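Local coordinates for 3-oxoacyl-(Acyl-carrier protein) synthase (Burkholderia xenovorans, PDB 4EFI) that probably acts as a 3-oxoacyl-[acyl-carrier-protein] synthase, an acyltransferase of the KAS III family with a thiolase-type fold, at residues E237-T242 and F330-W336. Numbering follows the deposited sequence.
Sequences EIFNFT and FGVGYSW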
loop_
_atom_site.group_PDB
_atom_site.type_symbol
_atom_site.label_atom_id
_atom_site.label_comp_id
_atom_site.label_asym_id
_atom_site.label_seq_id
_atom_site.Cartn_x
_atom_site.Cartn_y
_atom_site.Cartn_z
ATOM N N GLU A 237 -13.554 -5.200 15.031
ATOM C CA GLU A 237 -14.355 -5.150 13.813
ATOM C C GLU A 237 -13.466 -5.357 12.591
ATOM O O GLU A 237 -13.829 -6.112 11.702
ATOM C CB GLU A 237 -15.104 -3.818 13.705
ATOM C CG GLU A 237 -16.219 -3.626 14.720
ATOM C CD GLU A 237 -17.435 -4.499 14.463
ATOM O OE1 GLU A 237 -17.681 -4.869 13.299
ATOM O OE2 GLU A 237 -18.155 -4.809 15.437
ATOM N N ILE A 238 -12.301 -4.718 12.556
ATOM C CA ILE A 238 -11.412 -4.878 11.410
ATOM C C ILE A 238 -10.934 -6.333 11.296
ATOM O O ILE A 238 -10.883 -6.880 10.190
ATOM C CB ILE A 238 -10.227 -3.916 11.508
ATOM C CG1 ILE A 238 -10.718 -2.473 11.398
ATOM C CG2 ILE A 238 -9.212 -4.206 10.410
ATOM C CD1 ILE A 238 -9.763 -1.462 11.961
ATOM N N PHE A 239 -10.579 -6.954 12.419
ATOM C CA PHE A 239 -10.125 -8.344 12.390
ATOM C C PHE A 239 -11.200 -9.263 11.813
ATOM O O PHE A 239 -10.922 -10.097 10.957
ATOM C CB PHE A 239 -9.709 -8.812 13.788
ATOM C CG PHE A 239 -9.205 -10.240 13.825
ATOM C CD1 PHE A 239 -7.866 -10.529 13.590
ATOM C CD2 PHE A 239 -10.073 -11.283 14.083
ATOM C CE1 PHE A 239 -7.404 -11.840 13.618
ATOM C CE2 PHE A 239 -9.621 -12.589 14.109
ATOM C CZ PHE A 239 -8.289 -12.868 13.874
ATOM N N ASN A 240 -12.429 -9.117 12.289
ATOM C CA ASN A 240 -13.521 -9.939 11.779
ATOM C C ASN A 240 -13.840 -9.677 10.307
ATOM O O ASN A 240 -14.061 -10.630 9.562
ATOM C CB ASN A 240 -14.758 -9.752 12.657
ATOM C CG ASN A 240 -14.560 -10.322 14.054
ATOM O OD1 ASN A 240 -13.856 -11.315 14.235
ATOM N ND2 ASN A 240 -15.161 -9.684 15.048
ATOM N N PHE A 241 -13.871 -8.411 9.898
ATOM C CA PHE A 241 -14.021 -8.041 8.479
ATOM C C PHE A 241 -12.965 -8.745 7.639
ATOM O O PHE A 241 -13.276 -9.388 6.625
ATOM C CB PHE A 241 -13.903 -6.507 8.293
ATOM C CG PHE A 241 -13.338 -6.071 6.935
ATOM C CD1 PHE A 241 -14.064 -6.261 5.764
ATOM C CD2 PHE A 241 -12.081 -5.452 6.843
ATOM C CE1 PHE A 241 -13.537 -5.853 4.526
ATOM C CE2 PHE A 241 -11.555 -5.044 5.604
ATOM C CZ PHE A 241 -12.286 -5.247 4.458
ATOM N N THR A 242 -11.718 -8.622 8.069
ATOM C CA THR A 242 -10.592 -9.110 7.303
ATOM C C THR A 242 -10.618 -10.640 7.187
ATOM O O THR A 242 -10.426 -11.191 6.092
ATOM C CB THR A 242 -9.266 -8.680 7.929
ATOM O OG1 THR A 242 -9.193 -7.253 8.004
ATOM C CG2 THR A 242 -8.109 -9.160 7.079
ATOM N N PHE A 330 -6.302 -4.770 1.820
ATOM C CA PHE A 330 -7.574 -4.664 2.515
ATOM C C PHE A 330 -7.471 -3.589 3.586
ATOM O O PHE A 330 -6.388 -3.322 4.096
ATOM C CB PHE A 330 -7.899 -6.008 3.163
ATOM C CG PHE A 330 -6.706 -6.661 3.793
ATOM C CD1 PHE A 330 -5.802 -7.369 3.022
ATOM C CD2 PHE A 330 -6.472 -6.539 5.150
ATOM C CE1 PHE A 330 -4.695 -7.958 3.596
ATOM C CE2 PHE A 330 -5.365 -7.127 5.729
ATOM C CZ PHE A 330 -4.476 -7.837 4.950
ATOM N N GLY A 331 -8.599 -2.995 3.951
ATOM C CA GLY A 331 -8.612 -1.985 4.992
ATOM C C GLY A 331 -9.679 -0.932 4.775
ATOM O O GLY A 331 -10.851 -1.256 4.618
ATOM N N VAL A 332 -9.192 0.269 5.039
ATOM C CA VAL A 332 -10.021 1.471 5.081
ATOM C C VAL A 332 -11.096 1.466 3.993
ATOM O O VAL A 332 -10.794 1.241 2.831
ATOM C CB VAL A 332 -9.156 2.752 4.913
ATOM C CG1 VAL A 332 -10.020 3.988 4.905
ATOM C CG2 VAL A 332 -8.158 2.895 6.018
ATOM N N GLY A 333 -12.338 1.743 4.372
ATOM C CA GLY A 333 -13.406 1.920 3.404
ATOM C C GLY A 333 -14.762 1.483 3.929
ATOM O O GLY A 333 -15.656 2.305 4.078
ATOM N N TYR A 334 -14.942 0.193 4.224
ATOM C CA TYR A 334 -13.997 -0.880 3.913
ATOM C C TYR A 334 -13.758 -1.051 2.426
ATOM O O TYR A 334 -14.655 -0.849 1.602
ATOM C CB TYR A 334 -14.544 -2.213 4.409
ATOM C CG TYR A 334 -14.647 -2.416 5.894
ATOM C CD1 TYR A 334 -13.735 -1.842 6.779
ATOM C CD2 TYR A 334 -15.622 -3.247 6.402
ATOM C CE1 TYR A 334 -13.829 -2.082 8.149
ATOM C CE2 TYR A 334 -15.711 -3.495 7.772
ATOM C CZ TYR A 334 -14.811 -2.916 8.620
ATOM O OH TYR A 334 -14.897 -3.157 9.983
ATOM N N SER A 335 -12.566 -1.522 2.092
ATOM C CA SER A 335 -12.182 -1.771 0.727
ATOM C C SER A 335 -11.238 -2.971 0.716
ATOM O O SER A 335 -10.451 -3.157 1.651
ATOM C CB SER A 335 -11.526 -0.504 0.168
ATOM O OG SER A 335 -11.135 -0.682 -1.178
ATOM N N TRP A 336 -11.295 -3.769 -0.335
ATOM C CA TRP A 336 -10.346 -4.865 -0.513
ATOM C C TRP A 336 -10.079 -5.055 -1.996
ATOM O O TRP A 336 -10.931 -4.755 -2.836
ATOM C CB TRP A 336 -10.863 -6.160 0.123
ATOM C CG TRP A 336 -12.169 -6.641 -0.391
ATOM C CD1 TRP A 336 -12.359 -7.595 -1.337
ATOM C CD2 TRP A 336 -13.480 -6.232 0.027
ATOM N NE1 TRP A 336 -13.698 -7.791 -1.563
ATOM C CE2 TRP A 336 -14.411 -6.990 -0.709
ATOM C CE3 TRP A 336 -13.954 -5.304 0.969
ATOM C CZ2 TRP A 336 -15.794 -6.814 -0.581
ATOM C CZ3 TRP A 336 -15.320 -5.152 1.119
ATOM C CH2 TRP A 336 -16.228 -5.903 0.350
HETATM O O HOH W 1 -16.870 -4.945 10.680
#
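Phe241 and Tyr334 lay their rings face to face, with the Phe241 and Tyr334 planes only 12° apart and their centroids 3.9 Å apart. Phe241 CG sits over the Tyr334 face, offset toward its rim. The two side chains run in opposite directions, so Phe241 CB reaches the far end of the tyrosine ring, 3.6 Å from Tyr334 CE2. At the other end, Tyr334 CB makes a CH-pi contact over the Phe241 face. Phe241 gets there with CG anti to its backbone N (chi1 150°), which points the ring from the helix to the hairpin.

The edge of the Phe241 ring meets Trp336, with Phe241 CE1 3.6 Å from Trp336 CE3. The Phe241 ring is inclined at 56° to the six-membered ring of Trp336. With Tyr334 the three side chains form an aromatic cluster. Gly331 N lies at the edge of the Phe241 ring, near its plane.

The contact packs helix 235-257 against the turn between antiparallel strands 323-331 and 335-343 of a five-stranded mixed sheet, in a thiolase-type fold. Gly331 and Ser335 close the turn with paired backbone hydrogen bonds. The turn contains a cis peptide between Gly333 and Tyr334.

Beyond this cluster, Thr242 CG2 packs 3.6 Å from Phe330 CD2. Thr242 OG1 hydrogen-bonds back to Ile238 O at 2.8 Å, from the opposite face of that carbonyl to Thr242 N.

No direct hydrogen bond joins the segments; a water bridges them. It donates to Glu237 OE1 at 2.7 Å and hydrogen-bonds Tyr334 OH at 2.8 Å. Asn204 ND2 also hydrogen-bonds this hydroxyl.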